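Local structure of computational Design of Enzyme (Synthetic construct, 3TP4) at residues 262-267 and 278-283; 400-405 and 427-432; 158-163 and 360-365. The protein is a computationally designed enzyme, probably built to present an activated serine in a catalytic triad on a glycoside hydrolase family 26 scaffold. One frame throughout, in Å; residues are numbered along the deposited sequence.

Interactions 1 and 3 both belong to the glycoside hydrolase barrel, whereas interaction 2 lies in the C-terminal immunoglobulin-like domain. The centre of interaction 2 is about 37 Å from the centre of each of the others. Along the chain, interaction 1 is nested inside the long loop closed by interaction 3, with about 13 Å between their nearest atoms and about 27 Å between their centres. Interaction 1 is the buried one. Its Phe280 lies near, without touching, Ser70, His37 and Glu320, whose geometry is consistent with the designed triad. Interactions 2 and 3 are surface contacts, about 21 Å apart at their nearest atoms.

Interaction 1. Residues 262-267 and 278-283; sequences ADLRMI and SAFTRF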
loop_
_atom_site.group_PDB
_atom_site.type_symbol
_atom_site.label_atom_id
_atom_site.label_comp_id
_atom_site.label_asym_id
_atom_site.label_seq_id
_atom_site.Cartn_x
_atom_site.Cartn_y
_atom_site.Cartn_z
ATOM N N ALA A 262 17.498 -6.121 10.812
ATOM C CA ALA A 262 18.048 -4.840 10.347
ATOM C C ALA A 262 17.017 -4.017 9.557
ATOM O O ALA A 262 16.871 -2.811 9.773
ATOM C CB ALA A 262 19.308 -5.066 9.510
ATOM N N ASP A 263 16.305 -4.668 8.640
ATOM C CA ASP A 263 15.260 -3.993 7.875
ATOM C C ASP A 263 14.081 -3.565 8.749
ATOM O O ASP A 263 13.533 -2.481 8.568
ATOM C CB ASP A 263 14.738 -4.882 6.743
ATOM C CG ASP A 263 15.686 -4.930 5.546
ATOM O OD1 ASP A 263 16.664 -4.158 5.524
ATOM O OD2 ASP A 263 15.433 -5.737 4.627
ATOM N N LEU A 264 13.670 -4.425 9.676
ATOM C CA LEU A 264 12.558 -4.061 10.551
ATOM C C LEU A 264 12.928 -2.885 11.451
ATOM O O LEU A 264 12.097 -2.009 11.716
ATOM C CB LEU A 264 12.045 -5.279 11.351
ATOM C CG LEU A 264 11.257 -6.325 10.543
ATOM C CD1 LEU A 264 10.947 -7.575 11.363
ATOM C CD2 LEU A 264 9.953 -5.744 9.980
ATOM N N ARG A 265 14.176 -2.848 11.911
ATOM C CA ARG A 265 14.641 -1.707 12.689
ATOM C C ARG A 265 14.573 -0.466 11.833
ATOM O O ARG A 265 14.103 0.584 12.265
ATOM C CB ARG A 265 16.089 -1.888 13.151
ATOM C CG ARG A 265 16.279 -2.856 14.310
ATOM C CD ARG A 265 17.757 -2.929 14.702
ATOM N NE ARG A 265 18.272 -1.630 15.119
ATOM C CZ ARG A 265 18.347 -1.232 16.386
ATOM N NH1 ARG A 265 17.935 -2.034 17.355
ATOM N NH2 ARG A 265 18.840 -0.035 16.691
HETATM N N MSE A 266 15.081 -0.590 10.612
HETATM C CA MSE A 266 15.134 0.544 9.705
HETATM C C MSE A 266 13.764 1.153 9.447
HETATM O O MSE A 266 13.592 2.371 9.550
HETATM C CB MSE A 266 15.750 0.118 8.377
HETATM C CG MSE A 266 15.734 1.209 7.343
HETATM SE SE MSE A 266 16.288 0.477 5.627
HETATM C CE MSE A 266 14.772 -0.722 5.238
ATOM N N ILE A 267 12.782 0.331 9.087
ATOM C CA ILE A 267 11.476 0.907 8.793
ATOM C C ILE A 267 10.827 1.561 10.020
ATOM O O ILE A 267 10.149 2.572 9.886
ATOM C CB ILE A 267 10.508 -0.077 8.087
ATOM C CG1 ILE A 267 10.026 -1.179 9.031
ATOM C CG2 ILE A 267 11.157 -0.666 6.819
ATOM C CD1 ILE A 267 8.899 -2.014 8.404
ATOM N N SER A 278 4.936 2.088 10.897
ATOM C CA SER A 278 5.595 1.065 10.096
ATOM C C SER A 278 4.954 -0.283 10.385
ATOM O O SER A 278 4.438 -0.513 11.486
ATOM C CB SER A 278 7.090 1.004 10.404
ATOM O OG SER A 278 7.305 0.712 11.781
ATOM N N ALA A 279 4.992 -1.181 9.402
ATOM C CA ALA A 279 4.407 -2.512 9.572
ATOM C C ALA A 279 5.183 -3.515 8.733
ATOM O O ALA A 279 5.742 -3.158 7.698
ATOM C CB ALA A 279 2.943 -2.507 9.160
ATOM N N PHE A 280 5.238 -4.758 9.196
ATOM C CA PHE A 280 5.862 -5.853 8.444
ATOM C C PHE A 280 4.807 -6.368 7.444
ATOM O O PHE A 280 4.218 -7.435 7.627
ATOM C CB PHE A 280 6.293 -6.950 9.435
ATOM C CG PHE A 280 7.172 -8.041 8.844
ATOM C CD1 PHE A 280 7.503 -8.062 7.491
ATOM C CD2 PHE A 280 7.646 -9.068 9.664
ATOM C CE1 PHE A 280 8.305 -9.099 6.958
ATOM C CE2 PHE A 280 8.439 -10.102 9.152
ATOM C CZ PHE A 280 8.773 -10.122 7.805
ATOM N N THR A 281 4.562 -5.592 6.392
ATOM C CA THR A 281 3.373 -5.790 5.559
ATOM C C THR A 281 3.207 -7.199 5.018
ATOM O O THR A 281 2.093 -7.707 4.944
ATOM C CB THR A 281 3.277 -4.750 4.403
ATOM O OG1 THR A 281 4.567 -4.558 3.798
ATOM C CG2 THR A 281 2.753 -3.423 4.945
ATOM N N ARG A 282 4.303 -7.836 4.634
ATOM C CA ARG A 282 4.211 -9.201 4.148
ATOM C C ARG A 282 5.326 -10.076 4.682
ATOM O O ARG A 282 6.508 -9.719 4.605
ATOM C CB ARG A 282 4.216 -9.224 2.618
ATOM C CG ARG A 282 3.000 -8.589 1.993
ATOM C CD ARG A 282 3.046 -8.752 0.476
ATOM N NE ARG A 282 2.583 -10.076 0.053
ATOM C CZ ARG A 282 2.442 -10.435 -1.222
ATOM N NH1 ARG A 282 2.741 -9.574 -2.193
ATOM N NH2 ARG A 282 2.003 -11.644 -1.531
ATOM N N PHE A 283 4.938 -11.222 5.228
ATOM C CA PHE A 283 5.898 -12.199 5.714
ATOM C C PHE A 283 5.379 -13.599 5.430
ATOM O O PHE A 283 4.169 -13.809 5.323
ATOM C CB PHE A 283 6.153 -12.017 7.217
ATOM C CG PHE A 283 5.209 -12.797 8.109
ATOM C CD1 PHE A 283 3.911 -12.355 8.335
ATOM C CD2 PHE A 283 5.629 -13.962 8.731
ATOM C CE1 PHE A 283 3.055 -13.055 9.178
ATOM C CE2 PHE A 283 4.773 -14.681 9.564
ATOM C CZ PHE A 283 3.483 -14.226 9.789
#
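Phe280 places CG anti to the backbone N (chi1 -170°), and Leu264, with CG beside its own backbone N and an extended end, reaches across from the helix to meet it. Leu264 CD2 sits over one face of the ring in a CH-pi contact, 4.2 Å from the centroid of the Phe280 ring and 28° off its normal. CD1, on the same side of the ring, lies beyond its rim, 4.0 Å from Phe280 CD2. The opposite face is taken by Phe283 CB, so the ring is held between the two. One turn further along the helix, Ile267 runs its CD1 to within 3.4 Å of Ala279 O, and its carbonyl O lies 3.5 Å from Ser278 CB. Phe280 sits at the centre of an inverse gamma turn, between strands 277-278 and 282-285. The contact joins helix 254-274 to the strand that follows it, in the beta-alpha-beta crossover expected of a TIM barrel; Ile307 of helix 299-308 touches both Leu264 and Phe280. The interface is almost wholly apolar; Asn316 ND2 bonds to Leu264 O and its OD1 to Ser278 OG, so this one amide supplies the polar tie that the two segments lack.

Interaction 2. Residues 400-405 and 427-432; sequences TDVQSV and LWWTAP
Trp429 and Val405 make the CH-pi part of this contact. The methyl CG2 of Val405 stands over one face of the indole, 3.6 Å from the centroid of the five-membered ring of Trp429 and 17° off its normal, with the fusion atom Trp429 CD2 only 3.5 Å from CG2. Trp429 has CG anti to its carbonyl carbon (chi1 -71°), which carries the indole off strand 429-433 and over to the other segment.

The apolar contacts continue along the indole to the benzo ring. Val402 lies alongside, pointing the other way, its CG1 3.5 Å from Trp429 CZ2.

Behind these side chains the fold is the beta-sheet framework of an immunoglobulin-like domain. Strand 414-423 runs antiparallel to both strand 402-411 and strand 429-433, and its Leu421 touches Val405 as well as Trp429. A classic beta bulge sets Gln403 and Ser404 opposite the single residue Thr452; the chain turns a corner at Gln403, and Val402 and Val405, on either side of it in sequence, meet different parts of the indole.

The third group is ring against main chain. The bulge backbone passes over the benzo end, Ser404 C above the face that Val405 CG2 covers, with Trp429 CH2 3.6 Å from Gln403 O and 3.9 Å from Ser404 CA. Elsewhere the indole meets the ring of Tyr423, their planes at about 50°, and Val402 packs on Val397 of strand 391-398.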
loop_
_atom_site.group_PDB
_atom_site.type_symbol
_atom_site.label_atom_id
_atom_site.label_comp_id
_atom_site.label_asym_id
_atom_site.label_seq_id
_atom_site.Cartn_x
_atom_site.Cartn_y
_atom_site.Cartn_z
ATOM N N THR A 400 -3.030 23.878 -0.569
ATOM C CA THR A 400 -3.046 25.334 -0.375
ATOM C C THR A 400 -3.754 25.974 -1.555
ATOM O O THR A 400 -3.918 25.328 -2.585
ATOM C CB THR A 400 -1.599 25.909 -0.248
ATOM O OG1 THR A 400 -1.643 27.335 -0.110
ATOM C CG2 THR A 400 -0.766 25.553 -1.486
ATOM N N ASP A 401 -4.180 27.228 -1.407
ATOM C CA ASP A 401 -4.718 28.000 -2.530
ATOM C C ASP A 401 -3.576 28.468 -3.425
ATOM O O ASP A 401 -2.525 28.873 -2.930
ATOM C CB ASP A 401 -5.486 29.234 -2.044
ATOM C CG ASP A 401 -6.837 28.892 -1.448
ATOM O OD1 ASP A 401 -7.296 27.739 -1.605
ATOM O OD2 ASP A 401 -7.444 29.790 -0.825
ATOM N N VAL A 402 -3.793 28.448 -4.736
ATOM C CA VAL A 402 -2.716 28.729 -5.680
ATOM C C VAL A 402 -3.087 29.870 -6.596
ATOM O O VAL A 402 -4.156 29.844 -7.200
ATOM C CB VAL A 402 -2.426 27.494 -6.567
ATOM C CG1 VAL A 402 -1.235 27.759 -7.471
ATOM C CG2 VAL A 402 -2.202 26.261 -5.702
ATOM N N GLN A 403 -2.203 30.858 -6.745
ATOM C CA GLN A 403 -2.500 31.976 -7.640
ATOM C C GLN A 403 -1.891 31.785 -9.015
ATOM O O GLN A 403 -2.471 32.202 -10.006
ATOM C CB GLN A 403 -2.039 33.327 -7.072
ATOM C CG GLN A 403 -2.592 33.652 -5.696
ATOM C CD GLN A 403 -1.500 34.099 -4.737
ATOM O OE1 GLN A 403 -0.975 35.209 -4.858
ATOM N NE2 GLN A 403 -1.137 33.226 -3.791
ATOM N N SER A 404 -0.719 31.170 -9.081
ATOM C CA SER A 404 -0.058 31.003 -10.364
ATOM C C SER A 404 1.027 29.956 -10.265
ATOM O O SER A 404 1.494 29.631 -9.174
ATOM C CB SER A 404 0.542 32.333 -10.841
ATOM O OG SER A 404 1.630 32.715 -10.016
ATOM N N VAL A 405 1.407 29.416 -11.414
ATOM C CA VAL A 405 2.464 28.425 -11.492
ATOM C C VAL A 405 3.212 28.713 -12.784
ATOM O O VAL A 405 2.607 28.850 -13.852
ATOM C CB VAL A 405 1.917 26.976 -11.550
ATOM C CG1 VAL A 405 3.063 25.975 -11.588
ATOM C CG2 VAL A 405 0.993 26.672 -10.354
ATOM N N LEU A 427 -7.654 19.435 -11.541
ATOM C CA LEU A 427 -6.555 18.768 -10.846
ATOM C C LEU A 427 -5.178 19.413 -11.083
ATOM O O LEU A 427 -4.389 19.579 -10.144
ATOM C CB LEU A 427 -6.520 17.292 -11.272
ATOM C CG LEU A 427 -5.680 16.346 -10.418
ATOM C CD1 LEU A 427 -6.114 16.382 -8.957
ATOM C CD2 LEU A 427 -5.767 14.922 -10.960
ATOM N N TRP A 428 -4.893 19.785 -12.328
ATOM C CA TRP A 428 -3.549 20.243 -12.700
ATOM C C TRP A 428 -3.490 21.644 -13.310
ATOM O O TRP A 428 -4.429 22.095 -13.970
ATOM C CB TRP A 428 -2.916 19.295 -13.721
ATOM C CG TRP A 428 -2.727 17.863 -13.283
ATOM C CD1 TRP A 428 -1.942 17.408 -12.261
ATOM C CD2 TRP A 428 -3.295 16.701 -13.904
ATOM N NE1 TRP A 428 -2.006 16.028 -12.195
ATOM C CE2 TRP A 428 -2.833 15.575 -13.190
ATOM C CE3 TRP A 428 -4.172 16.509 -14.977
ATOM C CZ2 TRP A 428 -3.213 14.273 -13.522
ATOM C CZ3 TRP A 428 -4.545 15.212 -15.309
ATOM C CH2 TRP A 428 -4.068 14.115 -14.580
ATOM N N TRP A 429 -2.347 22.291 -13.101
ATOM C CA TRP A 429 -1.930 23.467 -13.842
ATOM C C TRP A 429 -1.124 22.931 -15.009
ATOM O O TRP A 429 -0.269 22.069 -14.811
ATOM C CB TRP A 429 -1.041 24.353 -12.959
ATOM C CG TRP A 429 -1.805 25.033 -11.858
ATOM C CD1 TRP A 429 -2.259 24.468 -10.703
ATOM C CD2 TRP A 429 -2.193 26.413 -11.813
ATOM N NE1 TRP A 429 -2.921 25.412 -9.944
ATOM C CE2 TRP A 429 -2.888 26.612 -10.602
ATOM C CE3 TRP A 429 -2.030 27.496 -12.686
ATOM C CZ2 TRP A 429 -3.417 27.845 -10.241
ATOM C CZ3 TRP A 429 -2.558 28.720 -12.326
ATOM C CH2 TRP A 429 -3.246 28.884 -11.114
ATOM N N THR A 430 -1.412 23.396 -16.224
ATOM C CA THR A 430 -0.801 22.800 -17.413
ATOM C C THR A 430 -0.342 23.832 -18.428
ATOM O O THR A 430 -0.785 24.972 -18.405
ATOM C CB THR A 430 -1.756 21.791 -18.131
ATOM O OG1 THR A 430 -2.790 22.500 -18.835
ATOM C CG2 THR A 430 -2.377 20.864 -17.136
ATOM N N ALA A 431 0.558 23.406 -19.313
ATOM C CA ALA A 431 0.997 24.196 -20.462
ATOM C C ALA A 431 1.626 23.245 -21.464
ATOM O O ALA A 431 2.148 22.193 -21.084
ATOM C CB ALA A 431 2.020 25.252 -20.037
ATOM N N PRO A 432 1.574 23.601 -22.752
ATOM C CA PRO A 432 2.253 22.774 -23.753
ATOM C C PRO A 432 3.765 23.018 -23.669
ATOM O O PRO A 432 4.171 24.115 -23.304
ATOM C CB PRO A 432 1.702 23.317 -25.075
ATOM C CG PRO A 432 1.376 24.766 -24.775
ATOM C CD PRO A 432 0.897 24.774 -23.343
#

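Interaction 3. Residues 158-163 and 360-365; sequences SRRDDG and GAFDRT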
loop_
_atom_site.group_PDB
_atom_site.type_symbol
_atom_site.label_atom_id
_atom_site.label_comp_id
_atom_site.label_asym_id
_atom_site.label_seq_id
_atom_site.Cartn_x
_atom_site.Cartn_y
_atom_site.Cartn_z
ATOM N N SER A 158 -18.002 -0.106 1.635
ATOM C CA SER A 158 -17.526 -0.720 2.877
ATOM C C SER A 158 -18.007 0.068 4.083
ATOM O O SER A 158 -17.263 0.857 4.669
ATOM C CB SER A 158 -16.000 -0.839 2.870
ATOM O OG SER A 158 -15.589 -1.659 1.788
ATOM N N ARG A 159 -19.269 -0.154 4.436
ATOM C CA ARG A 159 -19.933 0.562 5.515
ATOM C C ARG A 159 -20.589 -0.427 6.464
ATOM O O ARG A 159 -21.134 -1.439 6.033
ATOM C CB ARG A 159 -21.024 1.474 4.954
ATOM C CG ARG A 159 -20.511 2.631 4.101
ATOM C CD ARG A 159 -21.668 3.504 3.616
ATOM N NE ARG A 159 -21.207 4.661 2.848
ATOM C CZ ARG A 159 -21.069 5.888 3.343
ATOM N NH1 ARG A 159 -21.360 6.139 4.613
ATOM N NH2 ARG A 159 -20.645 6.872 2.560
ATOM N N ARG A 160 -20.535 -0.126 7.755
ATOM C CA ARG A 160 -21.267 -0.904 8.736
ATOM C C ARG A 160 -22.770 -0.692 8.563
ATOM O O ARG A 160 -23.199 0.204 7.831
ATOM C CB ARG A 160 -20.822 -0.524 10.142
ATOM C CG ARG A 160 -19.327 -0.705 10.342
ATOM C CD ARG A 160 -18.977 -0.891 11.801
ATOM N NE ARG A 160 -18.682 0.366 12.473
ATOM C CZ ARG A 160 -17.567 0.594 13.156
ATOM N NH1 ARG A 160 -16.646 -0.356 13.251
ATOM N NH2 ARG A 160 -17.374 1.769 13.742
ATOM N N ASP A 161 -23.564 -1.522 9.234
ATOM C CA ASP A 161 -25.016 -1.470 9.102
ATOM C C ASP A 161 -25.546 -0.096 9.474
ATOM O O ASP A 161 -26.507 0.394 8.883
ATOM C CB ASP A 161 -25.675 -2.535 9.983
ATOM C CG ASP A 161 -25.341 -3.947 9.542
ATOM O OD1 ASP A 161 -24.996 -4.140 8.356
ATOM O OD2 ASP A 161 -25.433 -4.867 10.382
ATOM N N ASP A 162 -24.914 0.527 10.458
ATOM C CA ASP A 162 -25.310 1.863 10.878
ATOM C C ASP A 162 -24.788 2.937 9.921
ATOM O O ASP A 162 -24.886 4.132 10.204
ATOM C CB ASP A 162 -24.818 2.133 12.297
ATOM C CG ASP A 162 -23.318 2.286 12.365
ATOM O OD1 ASP A 162 -22.646 2.005 11.344
ATOM O OD2 ASP A 162 -22.815 2.680 13.439
ATOM N N GLY A 163 -24.226 2.511 8.791
ATOM C CA GLY A 163 -23.788 3.446 7.763
ATOM C C GLY A 163 -22.348 3.937 7.868
ATOM O O GLY A 163 -21.827 4.573 6.944
ATOM N N GLY A 360 -10.284 -0.779 20.962
ATOM C CA GLY A 360 -10.045 0.658 20.865
ATOM C C GLY A 360 -9.438 1.116 19.536
ATOM O O GLY A 360 -8.809 2.174 19.465
ATOM N N ALA A 361 -9.639 0.341 18.477
ATOM C CA ALA A 361 -9.048 0.680 17.184
ATOM C C ALA A 361 -9.778 1.824 16.493
ATOM O O ALA A 361 -9.150 2.639 15.814
ATOM C CB ALA A 361 -8.995 -0.540 16.272
ATOM N N PHE A 362 -11.095 1.901 16.679
ATOM C CA PHE A 362 -11.905 2.796 15.853
ATOM C C PHE A 362 -12.638 3.907 16.598
ATOM O O PHE A 362 -13.220 4.788 15.961
ATOM C CB PHE A 362 -12.911 1.998 15.018
ATOM C CG PHE A 362 -12.281 0.961 14.149
ATOM C CD1 PHE A 362 -11.527 1.328 13.045
ATOM C CD2 PHE A 362 -12.435 -0.393 14.436
ATOM C CE1 PHE A 362 -10.934 0.371 12.231
ATOM C CE2 PHE A 362 -11.845 -1.358 13.630
ATOM C CZ PHE A 362 -11.089 -0.976 12.525
ATOM N N ASP A 363 -12.593 3.890 17.925
ATOM C CA ASP A 363 -13.445 4.772 18.706
ATOM C C ASP A 363 -12.655 5.861 19.401
ATOM O O ASP A 363 -13.159 6.516 20.303
ATOM C CB ASP A 363 -14.284 3.968 19.714
ATOM C CG ASP A 363 -13.435 3.184 20.698
ATOM O OD1 ASP A 363 -12.195 3.189 20.576
ATOM O OD2 ASP A 363 -14.015 2.544 21.594
ATOM N N ARG A 364 -11.416 6.061 18.968
ATOM C CA ARG A 364 -10.579 7.105 19.539
ATOM C C ARG A 364 -10.989 8.484 19.024
ATOM O O ARG A 364 -11.589 8.611 17.955
ATOM C CB ARG A 364 -9.096 6.823 19.260
ATOM C CG ARG A 364 -8.533 5.697 20.124
ATOM C CD ARG A 364 -7.614 4.765 19.351
ATOM N NE ARG A 364 -6.211 5.126 19.480
ATOM C CZ ARG A 364 -5.299 4.410 20.135
ATOM N NH1 ARG A 364 -5.630 3.280 20.745
ATOM N NH2 ARG A 364 -4.045 4.835 20.183
ATOM N N THR A 365 -10.691 9.509 19.810
ATOM C CA THR A 365 -10.893 10.884 19.383
ATOM C C THR A 365 -9.543 11.466 18.984
ATOM O O THR A 365 -8.675 11.694 19.833
ATOM C CB THR A 365 -11.524 11.738 20.496
ATOM O OG1 THR A 365 -12.792 11.176 20.864
ATOM C CG2 THR A 365 -11.734 13.168 20.009
#
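Arg160 and Phe362 are the pair that meets here, and they meet lightly: Arg160 NH1 comes no nearer than 4.4 Å to Phe362 CD2, and the two segments bury just 59 Å² between them. The arginine bends near its end (chi3 -91°), presenting the edge of the guanidinium, with Phe362 CD2 near its plane, so the group does not lie flat on the ring. A long, weak ion pair with Asp102 gives the same NH1 a second partner.

Against that loose touch at the surface, where both residues are partly exposed, the 158-163 loop itself is compact. Arg160 to Gly163 form a type I beta turn, closed by Gly163 N to Arg160 O at 2.7 Å. Arg159 NH1 then bonds to Gly163 O at 2.8 Å, with an N-H...O angle of 151°; the oxygen lies in the guanidinium plane.

The contact brings the loop between helix 141-157 and strand 168-174 to the loop between strands 352-353 and 366-368. Phe362 also rests on Leu20 of helix 15-27 and on Pro167. Ser19 of that helix bonds through OG to Ala361 O and Arg364 N, while Arg99 of helix 87-104 holds Asp161 and Arg159 O.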